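Side-chain contacts in TatD-related deoxyribonuclease (Thermotoga maritima, PDB 1J6O), which probably acts as a metal-dependent nuclease of the TatD family, hydrolysing ester bonds in DNA: residues 39-44 with 231-236; 79-84 with 118-123; 98-103 with 261-266; 124-129 with 148-153; 204-209 with 252-257. One frame throughout, in Å; residues are numbered along the deposited sequence.

Contact 1 of 5, residues 39-44 with 231-236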
# COMPACT_ATOMS: atom_id res chain seq x y z
N ASN A 39 8.83 0.56 -18.54
CA ASN A 39 9.07 -0.48 -17.56
C ASN A 39 7.88 -1.35 -17.19
O ASN A 39 7.94 -2.08 -16.20
CB ASN A 39 9.69 0.15 -16.30
CG ASN A 39 11.17 0.48 -16.48
OD1 ASN A 39 11.97 -0.39 -16.82
ND2 ASN A 39 11.53 1.74 -16.27
N ASN A 40 6.81 -1.26 -17.98
CA ASN A 40 5.59 -2.05 -17.78
C ASN A 40 4.82 -1.77 -16.49
O ASN A 40 4.15 -2.68 -15.93
CB ASN A 40 5.90 -3.55 -17.87
CG ASN A 40 6.53 -3.92 -19.20
OD1 ASN A 40 7.69 -4.58 -19.15
ND2 ASN A 40 5.99 -3.61 -20.26
N ILE A 41 4.94 -0.55 -16.00
CA ILE A 41 4.24 -0.17 -14.78
C ILE A 41 2.98 0.52 -15.28
O ILE A 41 3.05 1.63 -15.82
CB ILE A 41 5.06 0.84 -13.92
CG1 ILE A 41 6.38 0.22 -13.43
CG2 ILE A 41 4.20 1.30 -12.74
CD1 ILE A 41 6.20 -1.02 -12.55
N GLU A 42 1.82 -0.11 -15.09
CA GLU A 42 0.55 0.48 -15.55
C GLU A 42 0.15 1.74 -14.78
O GLU A 42 -0.35 2.71 -15.37
CB GLU A 42 -0.52 -0.58 -15.48
CG GLU A 42 -1.84 -0.17 -16.03
CD GLU A 42 -2.76 -1.34 -16.09
OE1 GLU A 42 -2.42 -2.32 -16.79
OE2 GLU A 42 -3.83 -1.28 -15.45
N PHE A 43 0.29 1.70 -13.46
CA PHE A 43 -0.03 2.86 -12.62
C PHE A 43 0.51 2.60 -11.25
O PHE A 43 0.95 1.47 -10.95
CB PHE A 43 -1.56 3.20 -12.52
CG PHE A 43 -2.40 2.23 -11.70
CD1 PHE A 43 -2.99 1.12 -12.29
CD2 PHE A 43 -2.66 2.48 -10.34
CE1 PHE A 43 -3.82 0.28 -11.56
CE2 PHE A 43 -3.49 1.65 -9.60
CZ PHE A 43 -4.07 0.55 -10.19
N VAL A 44 0.57 3.64 -10.44
CA VAL A 44 1.06 3.44 -9.09
C VAL A 44 0.14 4.20 -8.15
O VAL A 44 -0.53 5.16 -8.57
CB VAL A 44 2.53 3.97 -8.87
CG1 VAL A 44 3.44 3.54 -10.01
CG2 VAL A 44 2.52 5.46 -8.64
N LYS A 231 10.28 0.28 -11.06
CA LYS A 231 10.75 -0.71 -12.02
C LYS A 231 11.39 -1.95 -11.39
O LYS A 231 11.55 -2.97 -12.07
CB LYS A 231 11.74 -0.08 -13.00
CG LYS A 231 13.08 0.23 -12.39
CD LYS A 231 13.99 0.86 -13.42
CE LYS A 231 15.33 1.19 -12.80
NZ LYS A 231 16.21 1.92 -13.76
N TYR A 232 11.75 -1.89 -10.11
CA TYR A 232 12.35 -3.05 -9.48
C TYR A 232 11.28 -4.03 -9.07
O TYR A 232 11.57 -5.07 -8.51
CB TYR A 232 13.15 -2.68 -8.23
CG TYR A 232 14.38 -1.84 -8.50
CD1 TYR A 232 15.00 -1.85 -9.75
CD2 TYR A 232 14.93 -1.07 -7.49
CE1 TYR A 232 16.15 -1.08 -9.98
CE2 TYR A 232 16.07 -0.31 -7.70
CZ TYR A 232 16.67 -0.32 -8.95
OH TYR A 232 17.81 0.42 -9.15
N LEU A 233 10.02 -3.68 -9.35
CA LEU A 233 8.93 -4.56 -9.00
C LEU A 233 9.06 -5.90 -9.75
O LEU A 233 8.55 -6.92 -9.30
CB LEU A 233 7.61 -3.86 -9.35
CG LEU A 233 6.36 -4.15 -8.54
CD1 LEU A 233 6.68 -4.23 -7.05
CD2 LEU A 233 5.33 -3.06 -8.87
N LYS A 234 9.76 -5.88 -10.89
CA LYS A 234 9.93 -7.12 -11.67
C LYS A 234 10.52 -8.29 -10.88
O LYS A 234 10.18 -9.44 -11.13
CB LYS A 234 10.80 -6.86 -12.90
CG LYS A 234 12.20 -6.43 -12.58
CD LYS A 234 12.87 -5.75 -13.79
CE LYS A 234 13.31 -6.74 -14.84
NZ LYS A 234 12.17 -7.46 -15.45
N TYR A 235 11.41 -7.99 -9.94
CA TYR A 235 12.05 -9.01 -9.12
C TYR A 235 11.08 -9.60 -8.15
O TYR A 235 11.21 -10.78 -7.79
CB TYR A 235 13.25 -8.40 -8.38
CG TYR A 235 14.29 -7.87 -9.35
CD1 TYR A 235 15.06 -8.74 -10.11
CD2 TYR A 235 14.41 -6.50 -9.59
CE1 TYR A 235 15.94 -8.26 -11.09
CE2 TYR A 235 15.27 -6.02 -10.56
CZ TYR A 235 16.02 -6.90 -11.31
OH TYR A 235 16.84 -6.38 -12.29
N VAL A 236 10.10 -8.79 -7.72
CA VAL A 236 9.09 -9.27 -6.77
C VAL A 236 8.19 -10.25 -7.51
O VAL A 236 7.83 -11.30 -6.97
CB VAL A 236 8.24 -8.07 -6.21
CG1 VAL A 236 7.07 -8.59 -5.36
CG2 VAL A 236 9.16 -7.18 -5.35
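N39 lays its flat amide against the side chain of K231, whose CB stands over the amide plane, 3.6 Å from N39 CG. K231 CG is turned between its own backbone N and carbonyl carbon (chi1 72°), and from there the extended chain crosses the amide slantwise, with K231 CD 3.9 Å from N39 ND2, before leading the ammonium away. Deeper in, the second touch is purely apolar: I41 CD1 reaches L233 CD2 at 4.3 Å, a loose meeting of two buried methyls. An alanine at N39 would remove the amide surface and is likely to leave the aliphatic part of K231 uncovered and freer to swing. The fold is a TIM barrel, and here the residues entering its second strand, 41-47, meet the 3-10 turn that leads into helix 233-244. L233 also packs on M13 and D15 of strand 13-18 and on L211 of strand 209-211, the two outermost strands of the sheet, so it lies where such a barrel closes. Behind N39, its ND2 makes a weak hydrogen bond to S35 O.

Contact 2 of 5, residues 79-84 with 118-123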
# COMPACT_ATOMS: atom_id res chain seq x y z
N LYS A 79 0.39 11.38 17.14
CA LYS A 79 0.37 12.35 18.23
C LYS A 79 0.47 13.77 17.70
O LYS A 79 0.31 14.70 18.47
CB LYS A 79 1.53 12.09 19.21
CG LYS A 79 2.93 12.32 18.63
CD LYS A 79 4.00 11.88 19.65
CE LYS A 79 5.37 11.69 19.00
NZ LYS A 79 5.86 12.92 18.32
N GLU A 80 0.73 13.91 16.40
CA GLU A 80 0.86 15.22 15.74
C GLU A 80 -0.37 15.76 14.99
O GLU A 80 -0.36 16.90 14.51
CB GLU A 80 2.03 15.19 14.73
CG GLU A 80 3.32 14.54 15.24
CD GLU A 80 3.94 15.28 16.41
OE1 GLU A 80 3.37 16.31 16.87
OE2 GLU A 80 5.01 14.83 16.88
N VAL A 81 -1.42 14.97 14.89
CA VAL A 81 -2.59 15.46 14.17
C VAL A 81 -3.32 16.66 14.78
O VAL A 81 -3.55 16.73 15.99
CB VAL A 81 -3.65 14.34 13.92
CG1 VAL A 81 -3.01 13.19 13.13
CG2 VAL A 81 -4.22 13.85 15.24
N PRO A 82 -3.71 17.61 13.92
CA PRO A 82 -4.43 18.81 14.33
C PRO A 82 -5.85 18.33 14.61
O PRO A 82 -6.25 17.27 14.14
CB PRO A 82 -4.38 19.70 13.09
CG PRO A 82 -3.23 19.15 12.29
CD PRO A 82 -3.35 17.69 12.50
N GLU A 83 -6.63 19.12 15.34
CA GLU A 83 -7.99 18.76 15.66
C GLU A 83 -8.89 18.52 14.44
O GLU A 83 -9.80 17.70 14.49
CB GLU A 83 -8.63 19.84 16.56
N ASP A 84 -8.62 19.23 13.35
CA ASP A 84 -9.43 19.08 12.15
C ASP A 84 -8.77 18.23 11.09
O ASP A 84 -9.09 18.37 9.91
CB ASP A 84 -9.74 20.47 11.58
N GLN A 118 -2.48 6.15 18.67
CA GLN A 118 -2.45 5.52 17.33
C GLN A 118 -3.83 4.94 17.03
O GLN A 118 -4.38 5.10 15.93
CB GLN A 118 -1.45 4.37 17.30
CG GLN A 118 0.01 4.81 17.30
CD GLN A 118 0.92 3.64 17.08
OE1 GLN A 118 0.62 2.76 16.27
NE2 GLN A 118 2.04 3.62 17.80
N LYS A 119 -4.37 4.22 18.01
CA LYS A 119 -5.68 3.61 17.84
C LYS A 119 -6.77 4.62 17.50
O LYS A 119 -7.54 4.37 16.59
CB LYS A 119 -6.10 2.86 19.11
CG LYS A 119 -5.40 1.56 19.29
CD LYS A 119 -5.83 0.97 20.63
CE LYS A 119 -5.35 -0.44 20.85
NZ LYS A 119 -5.94 -0.93 22.15
N ARG A 120 -6.82 5.77 18.18
CA ARG A 120 -7.88 6.71 17.85
C ARG A 120 -7.75 7.32 16.45
O ARG A 120 -8.74 7.49 15.74
CB ARG A 120 -8.00 7.83 18.90
CG ARG A 120 -6.98 8.93 18.82
CD ARG A 120 -7.54 10.27 19.31
NE ARG A 120 -7.33 11.28 18.27
CZ ARG A 120 -8.26 12.15 17.86
NH1 ARG A 120 -9.48 12.16 18.40
NH2 ARG A 120 -7.98 12.98 16.86
N VAL A 121 -6.52 7.64 16.07
CA VAL A 121 -6.23 8.22 14.75
C VAL A 121 -6.54 7.22 13.63
O VAL A 121 -7.03 7.59 12.55
CB VAL A 121 -4.75 8.68 14.69
CG1 VAL A 121 -4.33 9.03 13.26
CG2 VAL A 121 -4.55 9.91 15.61
N PHE A 122 -6.27 5.94 13.91
CA PHE A 122 -6.52 4.85 12.95
C PHE A 122 -8.04 4.70 12.82
O PHE A 122 -8.60 4.65 11.73
CB PHE A 122 -5.89 3.57 13.49
CG PHE A 122 -6.13 2.34 12.63
CD1 PHE A 122 -6.21 2.43 11.24
CD2 PHE A 122 -6.16 1.08 13.21
CE1 PHE A 122 -6.29 1.28 10.45
CE2 PHE A 122 -6.23 -0.10 12.43
CZ PHE A 122 -6.30 0.01 11.04
N VAL A 123 -8.72 4.65 13.97
CA VAL A 123 -10.17 4.51 13.94
C VAL A 123 -10.82 5.66 13.18
O VAL A 123 -11.72 5.46 12.38
CB VAL A 123 -10.75 4.45 15.38
CG1 VAL A 123 -12.26 4.64 15.35
CG2 VAL A 123 -10.41 3.10 16.00
O HOH W 1 -8.55 15.40 16.19
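V81 and V121 meet tip to tip, V81 CG2 standing 4.0 Å from V121 CG2, and this methyl pair is the compact part of the contact. V81 also packs on V73, and F85 at the start of helix 85-92 touches V121, so the two valines extend a small apolar patch between the loop after strand 67-71 and helix 115-132 of the TIM barrel. Towards solvent the packing thins. R120 bends at chi2 and chi3 (149° and -126°), which carries its guanidinium back past V81; the group offers its edge, with R120 NH2 4.2 Å from V81 CG2. The same nitrogen donates to a water at 2.6 Å from R120 NH2, and that water in turn donates to E83 O at 3.1 Å, spanning the loop and the helix. R120 NH2 is also engaged in a salt bridge with E124, one turn further along the helix. The closest direct contact is thus between methyls, while the charge is paired with E124 within its own helix and reaches E83 O of the loop through water.

Contact 3 of 5, residues 98-103 with 261-266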
# COMPACT_ATOMS: atom_id res chain seq x y z
N VAL A 98 -7.53 11.08 -5.75
CA VAL A 98 -7.44 10.36 -4.46
C VAL A 98 -8.31 9.10 -4.55
O VAL A 98 -9.55 9.17 -4.70
CB VAL A 98 -7.89 11.25 -3.30
CG1 VAL A 98 -7.93 10.43 -2.00
CG2 VAL A 98 -6.90 12.40 -3.14
N VAL A 99 -7.65 7.95 -4.43
CA VAL A 99 -8.35 6.67 -4.53
C VAL A 99 -8.34 5.83 -3.27
O VAL A 99 -8.86 4.71 -3.25
CB VAL A 99 -7.70 5.83 -5.67
CG1 VAL A 99 -7.80 6.58 -7.01
CG2 VAL A 99 -6.21 5.61 -5.37
N ALA A 100 -7.78 6.37 -2.19
CA ALA A 100 -7.74 5.60 -0.98
C ALA A 100 -7.37 6.50 0.18
O ALA A 100 -6.97 7.64 -0.03
CB ALA A 100 -6.67 4.48 -1.11
N ILE A 101 -7.56 5.97 1.38
CA ILE A 101 -7.25 6.65 2.63
C ILE A 101 -6.14 5.81 3.25
O ILE A 101 -6.30 4.58 3.44
CB ILE A 101 -8.45 6.72 3.63
CG1 ILE A 101 -9.55 7.63 3.10
CG2 ILE A 101 -7.96 7.29 5.00
CD1 ILE A 101 -9.14 9.08 2.91
N GLY A 102 -5.01 6.46 3.54
CA GLY A 102 -3.85 5.81 4.14
C GLY A 102 -2.64 6.59 3.64
O GLY A 102 -2.77 7.40 2.73
N GLU A 103 -1.45 6.30 4.14
CA GLU A 103 -1.17 5.27 5.13
C GLU A 103 -1.77 5.49 6.52
O GLU A 103 -1.73 6.60 7.07
CB GLU A 103 0.35 5.11 5.23
CG GLU A 103 0.80 3.70 5.50
CD GLU A 103 2.29 3.50 5.26
OE1 GLU A 103 2.86 4.09 4.30
OE2 GLU A 103 2.89 2.72 6.03
N ARG A 261 -9.22 -3.30 -9.66
CA ARG A 261 -10.51 -3.41 -9.02
C ARG A 261 -10.62 -2.63 -7.72
O ARG A 261 -11.59 -1.94 -7.47
CB ARG A 261 -10.83 -4.89 -8.76
CG ARG A 261 -12.20 -5.13 -8.18
CD ARG A 261 -12.40 -6.60 -7.79
NE ARG A 261 -11.58 -6.97 -6.64
CZ ARG A 261 -10.56 -7.82 -6.69
NH1 ARG A 261 -10.22 -8.39 -7.85
NH2 ARG A 261 -9.88 -8.09 -5.58
N ILE A 262 -9.58 -2.73 -6.90
CA ILE A 262 -9.59 -2.03 -5.62
C ILE A 262 -9.52 -0.52 -5.68
O ILE A 262 -10.33 0.19 -5.08
CB ILE A 262 -8.41 -2.53 -4.73
CG1 ILE A 262 -8.68 -3.98 -4.29
CG2 ILE A 262 -8.27 -1.67 -3.48
CD1 ILE A 262 -7.51 -4.63 -3.57
N PHE A 263 -8.55 -0.03 -6.43
CA PHE A 263 -8.34 1.39 -6.55
C PHE A 263 -8.98 2.17 -7.67
O PHE A 263 -9.34 3.34 -7.47
CB PHE A 263 -6.82 1.61 -6.60
CG PHE A 263 -6.10 1.11 -5.38
CD1 PHE A 263 -6.19 1.81 -4.19
CD2 PHE A 263 -5.33 -0.04 -5.43
CE1 PHE A 263 -5.51 1.37 -3.06
CE2 PHE A 263 -4.64 -0.51 -4.31
CZ PHE A 263 -4.73 0.19 -3.12
N LEU A 264 -9.16 1.55 -8.82
CA LEU A 264 -9.75 2.30 -9.93
C LEU A 264 -11.21 2.16 -10.27
O LEU A 264 -11.73 3.00 -10.99
CB LEU A 264 -8.93 2.06 -11.18
CG LEU A 264 -7.45 2.43 -10.99
CD1 LEU A 264 -6.69 2.25 -12.30
CD2 LEU A 264 -7.33 3.86 -10.44
N GLU A 265 -11.86 1.13 -9.77
CA GLU A 265 -13.27 0.98 -10.10
C GLU A 265 -14.07 2.11 -9.48
O GLU A 265 -13.84 2.50 -8.33
CB GLU A 265 -13.77 -0.38 -9.62
CG GLU A 265 -14.78 -1.02 -10.58
CD GLU A 265 -14.89 -2.52 -10.41
OE1 GLU A 265 -15.62 -2.98 -9.50
OE2 GLU A 265 -14.24 -3.24 -11.19
N VAL A 266 -15.00 2.66 -10.26
CA VAL A 266 -15.82 3.75 -9.76
C VAL A 266 -16.65 3.21 -8.59
O VAL A 266 -17.33 2.19 -8.72
CB VAL A 266 -16.76 4.29 -10.88
CG1 VAL A 266 -17.59 5.44 -10.34
CG2 VAL A 266 -15.94 4.76 -12.06
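F263 and V99 both start with a first torsion of -60°. In F263 this sets CG anti to the carbonyl carbon and sends the ring over towards strand 98-107; in V99 it turns CG2 to the ring and leaves CG1 beside the F263 carbonyl. The two side chains cross at about a right angle, V99 CG2 lying 4.0 Å from F263 CD1. A100 comes to the ring differently: its CB sits at the edge, in the ring plane, 3.8 Å from F263 CE1. Over the centre of one face lies I262 CG2, the preceding residue folding back on its neighbour. Strand 98-107 is the fourth strand of the TIM barrel, and F263, from the wide pi-type turn near the end of helix 248-264, meets it near its beginning, whereas E103 further along is a predicted ligand of the first divalent metal. The backbone takes part too, V99 CB lying 3.5 Å from F263 O. Nearby, V99 O is buried without a polar partner and faces F263 CD1 at 4.1 Å. At the margin, L264 CD2 approaches V99 CG1 at 4.4 Å. F263 continues onto V45 and L264 onto F43, both of strand 41-47, while E103 OE1 is hydrogen-bonded to H17.

Contact 4 of 5, residues 124-129 with 148-153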
# COMPACT_ATOMS: atom_id res chain seq x y z
N GLU A 124 -10.36 6.88 13.40
CA GLU A 124 -10.94 8.01 12.71
C GLU A 124 -10.76 7.97 11.20
O GLU A 124 -11.63 8.43 10.46
CB GLU A 124 -10.39 9.30 13.31
CG GLU A 124 -10.61 9.33 14.83
CD GLU A 124 -10.41 10.68 15.49
OE1 GLU A 124 -9.39 11.34 15.20
OE2 GLU A 124 -11.27 11.09 16.32
N GLN A 125 -9.66 7.39 10.73
CA GLN A 125 -9.43 7.32 9.28
C GLN A 125 -10.26 6.18 8.67
O GLN A 125 -10.73 6.27 7.52
CB GLN A 125 -7.95 7.15 9.00
CG GLN A 125 -7.21 8.46 9.25
CD GLN A 125 -5.72 8.35 9.02
OE1 GLN A 125 -5.25 8.45 7.88
NE2 GLN A 125 -4.98 8.14 10.09
N ILE A 126 -10.42 5.10 9.44
CA ILE A 126 -11.22 3.98 8.97
C ILE A 126 -12.63 4.55 8.81
O ILE A 126 -13.32 4.27 7.82
CB ILE A 126 -11.25 2.86 10.04
CG1 ILE A 126 -9.90 2.16 10.08
CG2 ILE A 126 -12.40 1.90 9.76
CD1 ILE A 126 -9.79 1.17 11.26
N GLU A 127 -13.08 5.35 9.79
CA GLU A 127 -14.43 5.93 9.70
C GLU A 127 -14.56 6.86 8.50
O GLU A 127 -15.62 6.89 7.83
CB GLU A 127 -14.80 6.66 11.00
CG GLU A 127 -14.82 5.69 12.14
CD GLU A 127 -15.21 6.30 13.49
OE1 GLU A 127 -14.66 7.35 13.87
OE2 GLU A 127 -16.04 5.68 14.16
N LEU A 128 -13.51 7.61 8.20
CA LEU A 128 -13.57 8.50 7.05
C LEU A 128 -13.65 7.68 5.75
O LEU A 128 -14.42 8.01 4.84
CB LEU A 128 -12.34 9.41 6.99
CG LEU A 128 -12.26 10.27 5.73
CD1 LEU A 128 -13.40 11.28 5.67
CD2 LEU A 128 -10.93 11.00 5.73
N ALA A 129 -12.86 6.62 5.66
CA ALA A 129 -12.88 5.79 4.45
C ALA A 129 -14.29 5.18 4.26
O ALA A 129 -14.79 5.08 3.12
CB ALA A 129 -11.83 4.68 4.56
N TYR A 148 -6.69 -6.05 13.76
CA TYR A 148 -7.82 -6.90 13.39
C TYR A 148 -9.06 -6.54 14.22
O TYR A 148 -10.14 -6.32 13.67
CB TYR A 148 -7.50 -8.38 13.62
CG TYR A 148 -8.62 -9.29 13.17
CD1 TYR A 148 -8.87 -9.51 11.81
CD2 TYR A 148 -9.41 -9.96 14.11
CE1 TYR A 148 -9.89 -10.39 11.39
CE2 TYR A 148 -10.43 -10.83 13.70
CZ TYR A 148 -10.66 -11.04 12.35
OH TYR A 148 -11.68 -11.88 11.95
N GLU A 149 -8.90 -6.51 15.54
CA GLU A 149 -10.01 -6.17 16.43
C GLU A 149 -10.66 -4.84 16.02
O GLU A 149 -11.89 -4.73 15.96
CB GLU A 149 -9.51 -6.05 17.88
CG GLU A 149 -9.39 -7.36 18.64
CD GLU A 149 -10.74 -8.00 18.95
OE1 GLU A 149 -11.68 -7.25 19.32
OE2 GLU A 149 -10.86 -9.24 18.84
N ILE A 150 -9.84 -3.84 15.75
CA ILE A 150 -10.37 -2.54 15.36
C ILE A 150 -11.12 -2.57 14.03
O ILE A 150 -12.23 -2.07 13.92
CB ILE A 150 -9.22 -1.51 15.25
CG1 ILE A 150 -8.67 -1.24 16.66
CG2 ILE A 150 -9.71 -0.23 14.61
CD1 ILE A 150 -7.47 -0.26 16.67
N LEU A 151 -10.51 -3.16 13.02
CA LEU A 151 -11.15 -3.23 11.70
C LEU A 151 -12.48 -3.99 11.71
O LEU A 151 -13.48 -3.52 11.17
CB LEU A 151 -10.18 -3.86 10.70
CG LEU A 151 -9.01 -2.92 10.36
CD1 LEU A 151 -7.81 -3.68 9.81
CD2 LEU A 151 -9.51 -1.88 9.38
N ARG A 152 -12.50 -5.16 12.35
CA ARG A 152 -13.72 -5.94 12.40
C ARG A 152 -14.79 -5.25 13.23
O ARG A 152 -15.97 -5.56 13.11
CB ARG A 152 -13.44 -7.35 12.94
CG ARG A 152 -13.09 -7.44 14.42
CD ARG A 152 -13.19 -8.90 14.90
NE ARG A 152 -13.12 -9.06 16.35
CZ ARG A 152 -13.74 -8.28 17.23
NH1 ARG A 152 -14.48 -7.25 16.82
NH2 ARG A 152 -13.65 -8.53 18.54
N THR A 153 -14.38 -4.30 14.06
CA THR A 153 -15.32 -3.58 14.91
C THR A 153 -16.24 -2.63 14.15
O THR A 153 -17.41 -2.48 14.52
CB THR A 153 -14.59 -2.78 16.02
OG1 THR A 153 -14.00 -3.69 16.96
CG2 THR A 153 -15.57 -1.86 16.75
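I150 is the first residue of 148-153 to touch the helix opposite: its side chain crosses that of I126 obliquely, I150 CG2 lying 3.6 Å from I126 CD1. L151 follows, and its CD2 lies 3.6 Å from the same I126 CD1 and 4.1 Å from I126 CG1, the two side chains crossing at about a right angle. I126 CD1 thus touches I150 and L151 at once. I126 can do this because CG1 lies anti to the carbonyl carbon (chi1 -73°) and the chain runs on extended (chi2 172°), carrying CD1 out to the facing helix. Past L151 the polar groups serve their own helix. R152 pairs with E149 in a salt bridge that is modelled implausibly short, and T153 turns back, T153 OG1 donating to E149 O at 2.6 Å, with a C=O...donor angle of 147°. Helices 115-132 and 144-153 are successive outer helices of the TIM barrel, with strand 136-141 between them in sequence. L151 also packs on F176 and L179 of helix 170-179, while L128 and A129 rest on I101 of strand 98-107.

Contact 5 of 5, residues 204-209 with 252-257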
# COMPACT_ATOMS: atom_id res chain seq x y z
N VAL A 204 -1.54 -18.49 0.27
CA VAL A 204 -2.60 -17.56 -0.09
C VAL A 204 -2.97 -17.52 -1.57
O VAL A 204 -4.14 -17.44 -1.92
CB VAL A 204 -2.24 -16.14 0.39
CG1 VAL A 204 -3.28 -15.15 -0.08
CG2 VAL A 204 -2.16 -16.13 1.93
N GLY A 205 -1.97 -17.56 -2.44
CA GLY A 205 -2.29 -17.53 -3.85
C GLY A 205 -2.51 -16.14 -4.43
O GLY A 205 -2.62 -15.15 -3.70
N LEU A 206 -2.63 -16.09 -5.75
CA LEU A 206 -2.83 -14.85 -6.46
C LEU A 206 -4.14 -14.08 -6.30
O LEU A 206 -4.18 -12.89 -6.59
CB LEU A 206 -2.57 -15.06 -7.95
CG LEU A 206 -1.12 -15.41 -8.35
CD1 LEU A 206 -1.07 -15.57 -9.86
CD2 LEU A 206 -0.15 -14.30 -7.94
N GLU A 207 -5.20 -14.73 -5.85
CA GLU A 207 -6.46 -14.03 -5.71
C GLU A 207 -6.46 -12.98 -4.59
O GLU A 207 -7.28 -12.07 -4.58
CB GLU A 207 -7.58 -15.05 -5.43
CG GLU A 207 -8.97 -14.49 -5.53
CD GLU A 207 -10.04 -15.50 -5.13
OE1 GLU A 207 -9.88 -16.70 -5.44
OE2 GLU A 207 -11.05 -15.08 -4.52
N TYR A 208 -5.50 -13.08 -3.69
CA TYR A 208 -5.46 -12.13 -2.58
C TYR A 208 -4.25 -11.24 -2.42
O TYR A 208 -4.03 -10.70 -1.34
CB TYR A 208 -5.68 -12.90 -1.28
CG TYR A 208 -6.95 -13.70 -1.32
CD1 TYR A 208 -8.18 -13.05 -1.45
CD2 TYR A 208 -6.93 -15.09 -1.31
CE1 TYR A 208 -9.37 -13.77 -1.57
CE2 TYR A 208 -8.13 -15.83 -1.43
CZ TYR A 208 -9.34 -15.15 -1.57
OH TYR A 208 -10.53 -15.82 -1.71
N ILE A 209 -3.47 -11.05 -3.46
CA ILE A 209 -2.30 -10.21 -3.31
C ILE A 209 -2.12 -9.13 -4.37
O ILE A 209 -2.59 -9.26 -5.49
CB ILE A 209 -1.02 -11.05 -3.33
CG1 ILE A 209 -0.93 -11.79 -4.65
CG2 ILE A 209 -1.03 -12.10 -2.19
CD1 ILE A 209 0.39 -12.50 -4.87
N ASP A 252 1.42 -11.13 -12.97
CA ASP A 252 1.13 -9.77 -13.42
C ASP A 252 -0.34 -9.54 -13.69
O ASP A 252 -0.89 -8.53 -13.27
CB ASP A 252 1.88 -9.42 -14.70
CG ASP A 252 3.38 -9.28 -14.49
OD1 ASP A 252 3.83 -8.98 -13.38
OD2 ASP A 252 4.12 -9.46 -15.49
N GLU A 253 -0.97 -10.45 -14.42
CA GLU A 253 -2.38 -10.29 -14.74
C GLU A 253 -3.25 -10.23 -13.52
O GLU A 253 -4.07 -9.32 -13.38
CB GLU A 253 -2.87 -11.41 -15.66
CG GLU A 253 -4.36 -11.29 -15.94
N ALA A 254 -3.09 -11.22 -12.65
CA ALA A 254 -3.85 -11.32 -11.43
C ALA A 254 -3.65 -10.14 -10.47
O ALA A 254 -4.64 -9.55 -10.00
CB ALA A 254 -3.50 -12.66 -10.72
N THR A 255 -2.41 -9.77 -10.19
CA THR A 255 -2.19 -8.65 -9.26
C THR A 255 -2.66 -7.31 -9.82
O THR A 255 -3.16 -6.46 -9.08
CB THR A 255 -0.71 -8.54 -8.82
OG1 THR A 255 0.14 -8.47 -9.97
CG2 THR A 255 -0.34 -9.77 -7.96
N THR A 256 -2.48 -7.12 -11.13
CA THR A 256 -2.90 -5.88 -11.75
C THR A 256 -4.43 -5.79 -11.73
O THR A 256 -4.99 -4.73 -11.43
CB THR A 256 -2.32 -5.79 -13.19
OG1 THR A 256 -0.92 -5.53 -13.11
CG2 THR A 256 -3.00 -4.68 -14.00
N GLU A 257 -5.10 -6.91 -12.03
CA GLU A 257 -6.57 -6.92 -12.02
C GLU A 257 -7.02 -6.60 -10.59
O GLU A 257 -7.95 -5.83 -10.35
CB GLU A 257 -7.13 -8.29 -12.43
CG GLU A 257 -8.65 -8.37 -12.31
CD GLU A 257 -9.24 -9.66 -12.90
OE1 GLU A 257 -8.87 -10.03 -14.04
OE2 GLU A 257 -10.07 -10.29 -12.22
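I209 O is the polar atom around which this contact gathers: N258 ND2, one turn beyond T255 on helix 248-264, is hydrogen-bonded to it, and T255 CG2 presses against it at 3.4 Å. The same N258 ND2 makes a weak hydrogen bond to L206 O, so a single amide group links a carbonyl of the loop and one of the strand start to the helix. T255 OG1 stands between its backbone N and carbonyl carbon (chi1 54°), turned back to V251 O of its own helix, which leaves CG2 anti to the carbonyl carbon and directed at I209. The methyl also lies 3.9 Å from I209 CG1, the two side chains crossing at a slant. Beside these contacts, L206 CB meets A254 CB at 3.8 Å, the small alanine letting the leucine lie close, and L206 also packs on I240 and L244 of helix 233-244. The whole ties a helix-to-strand connection of the TIM barrel, leading into its eighth strand, to the long final helix.

Contact 1 lies across the chain's centre from contacts 2 and 4. Contacts 2 and 4 share helix 115-132 and touch, V123 CG2 lying 3.7 Å from I150 CG2; contacts 1 and 5 meet where E42 OE1 lies 3.7 Å from T256 CG2. The centres of contacts 1 and 2 are about 33 Å apart. Contact 3 joins the two groups: F43 CE1 is 3.6 Å from L264 CD1 towards contact 1, I101 CD1 is 3.9 Å from L128 CD2 towards contact 4, and it shares helix 248-264 with contact 5. It is also nearest the predicted metal centre, holding E103, with the F263 side chain about 7 Å from that of H17; the L233 side chain of contact 1 is about 9 Å from that of H17.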